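Local coordinates for uncharacterized protein lp_2664 (Lactobacillus plantarum WCFS1, PDB 2PJQ) that is of unknown function but, as a largely helical member of the HD-domain family, may be a metal-dependent phosphohydrolase, at residues B[155-160]-B[175-180]. Sequence-based numbering, arbitrary orientation.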
loop_
_atom_site.group_PDB
_atom_site.type_symbol
_atom_site.label_atom_id
_atom_site.label_comp_id
_atom_site.label_asym_id
_atom_site.label_seq_id
_atom_site.Cartn_x
_atom_site.Cartn_y
_atom_site.Cartn_z
ATOM N N PRO B 155 1.495 17.348 3.449
ATOM C CA PRO B 155 1.906 18.189 4.582
ATOM C C PRO B 155 0.937 19.320 4.904
ATOM O O PRO B 155 0.845 19.771 6.047
ATOM C CB PRO B 155 3.294 18.692 4.168
ATOM C CG PRO B 155 3.334 18.498 2.685
ATOM C CD PRO B 155 2.599 17.206 2.489
ATOM N N ALA B 156 0.208 19.755 3.884
ATOM C CA ALA B 156 -0.759 20.829 4.017
ATOM C C ALA B 156 -1.938 20.338 4.841
ATOM O O ALA B 156 -2.487 21.066 5.669
ATOM C CB ALA B 156 -1.224 21.267 2.641
ATOM N N ILE B 157 -2.323 19.092 4.602
ATOM C CA ILE B 157 -3.424 18.482 5.325
ATOM C C ILE B 157 -2.870 17.832 6.581
ATOM O O ILE B 157 -1.950 17.018 6.514
ATOM C CB ILE B 157 -4.103 17.407 4.487
ATOM C CG1 ILE B 157 -4.350 17.940 3.081
ATOM C CG2 ILE B 157 -5.398 16.984 5.148
ATOM C CD1 ILE B 157 -4.998 16.940 2.144
ATOM N N ALA B 158 -3.422 18.198 7.727
ATOM C CA ALA B 158 -2.963 17.626 8.980
ATOM C C ALA B 158 -4.051 16.724 9.528
ATOM O O ALA B 158 -5.235 16.930 9.266
ATOM C CB ALA B 158 -2.622 18.727 9.983
ATOM N N PRO B 159 -3.657 15.701 10.293
ATOM C CA PRO B 159 -4.578 14.736 10.894
ATOM C C PRO B 159 -5.686 15.330 11.748
ATOM O O PRO B 159 -5.423 16.077 12.694
ATOM C CB PRO B 159 -3.646 13.819 11.688
ATOM C CG PRO B 159 -2.442 14.675 11.951
ATOM C CD PRO B 159 -2.265 15.396 10.659
ATOM N N ARG B 160 -6.925 14.989 11.393
ATOM C CA ARG B 160 -8.102 15.454 12.109
ATOM C C ARG B 160 -7.928 15.058 13.563
ATOM O O ARG B 160 -7.075 14.236 13.882
ATOM C CB ARG B 160 -9.363 14.806 11.540
ATOM C CG ARG B 160 -9.651 15.180 10.095
ATOM C CD ARG B 160 -9.553 13.988 9.156
ATOM N NE ARG B 160 -10.867 13.494 8.762
ATOM C CZ ARG B 160 -11.065 12.426 7.993
ATOM N NH1 ARG B 160 -10.031 11.730 7.532
ATOM N NH2 ARG B 160 -12.296 12.047 7.688
ATOM N N ALA B 175 -3.324 8.732 3.637
ATOM C CA ALA B 175 -2.901 7.446 4.159
ATOM C C ALA B 175 -2.118 7.594 5.447
ATOM O O ALA B 175 -2.364 6.884 6.418
ATOM C CB ALA B 175 -2.070 6.737 3.130
ATOM N N ILE B 176 -1.156 8.506 5.459
ATOM C CA ILE B 176 -0.358 8.709 6.654
ATOM C C ILE B 176 -1.248 9.143 7.814
ATOM O O ILE B 176 -1.146 8.596 8.910
ATOM C CB ILE B 176 0.739 9.782 6.435
ATOM C CG1 ILE B 176 1.760 9.296 5.399
ATOM C CG2 ILE B 176 1.451 10.076 7.753
ATOM C CD1 ILE B 176 2.667 8.171 5.884
ATOM N N ASN B 177 -2.129 10.110 7.577
ATOM C CA ASN B 177 -3.009 10.599 8.633
ATOM C C ASN B 177 -3.785 9.484 9.345
ATOM O O ASN B 177 -4.214 9.639 10.496
ATOM C CB ASN B 177 -3.999 11.630 8.079
ATOM C CG ASN B 177 -3.337 12.949 7.685
ATOM O OD1 ASN B 177 -2.239 13.288 8.141
ATOM N ND2 ASN B 177 -4.024 13.711 6.845
ATOM N N HIS B 178 -3.960 8.356 8.663
ATOM C CA HIS B 178 -4.686 7.239 9.240
ATOM C C HIS B 178 -3.964 6.653 10.445
ATOM O O HIS B 178 -4.603 6.211 11.394
ATOM C CB HIS B 178 -4.930 6.155 8.187
ATOM C CG HIS B 178 -6.053 5.235 8.540
ATOM N ND1 HIS B 178 -7.238 5.691 9.082
ATOM C CD2 HIS B 178 -6.171 3.889 8.458
ATOM C CE1 HIS B 178 -8.034 4.665 9.322
ATOM N NE2 HIS B 178 -7.410 3.561 8.953
ATOM N N PHE B 179 -2.634 6.640 10.412
ATOM C CA PHE B 179 -1.884 6.117 11.549
ATOM C C PHE B 179 -2.147 7.057 12.713
ATOM O O PHE B 179 -2.554 6.627 13.784
ATOM C CB PHE B 179 -0.380 6.048 11.253
ATOM C CG PHE B 179 -0.016 5.034 10.214
ATOM C CD1 PHE B 179 -0.227 5.292 8.871
ATOM C CD2 PHE B 179 0.480 3.801 10.577
ATOM C CE1 PHE B 179 0.054 4.327 7.899
ATOM C CE2 PHE B 179 0.761 2.830 9.609
ATOM C CZ PHE B 179 0.545 3.099 8.273
ATOM N N TYR B 180 -1.941 8.348 12.484
ATOM C CA TYR B 180 -2.165 9.342 13.522
ATOM C C TYR B 180 -3.602 9.318 14.001
ATOM O O TYR B 180 -3.856 9.266 15.203
ATOM C CB TYR B 180 -1.831 10.745 13.003
ATOM C CG TYR B 180 -0.347 11.029 12.916
ATOM C CD1 TYR B 180 0.458 10.963 14.052
ATOM C CD2 TYR B 180 0.262 11.320 11.687
ATOM C CE1 TYR B 180 1.834 11.169 13.971
ATOM C CE2 TYR B 180 1.641 11.529 11.596
ATOM C CZ TYR B 180 2.417 11.445 12.742
ATOM O OH TYR B 180 3.783 11.575 12.657
#
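P159 sits against the side chain of N177, one turn before Y180 on helix 175-183, and these three residues make up most of the contact. The two segments come closest here, with the CA atoms of P159 and N177 5.0 Å apart. The N177 side chain reaches out from the helix toward the loop and crosses that of P159 at about a right angle. Its CG lies beside the backbone N and anti to the carbonyl carbon (chi1 -70°), which carries the amide across to the loop backbone. OD1 of N177 comes to 3.3 Å from CD of P159, while ND2 turns toward I157, 3.9 Å from both its carbonyl O and its CG2. At that separation ND2 makes no hydrogen bond to the I157 carbonyl, and no hydrogen bond joins the two segments anywhere.

P159 also meets the base of Y180: the two side chains lie alongside each other and point the same way, with CB of P159 3.8 Å from CB of Y180. Beyond that, the Y180 ring packs edge-to-face with F184 and its side chain touches V210 of helix 204-219. The next loop residue, R160, adds a charged link to helix 175-183 through its salt bridge with E181.

The contact thus lays the surface loop between helices 134-148 and 165-170 against helix 175-183. Within it, a polar amide meets a proline, whose nitrogen has no hydrogen to donate to OD1, so this patch rests on van der Waals fit.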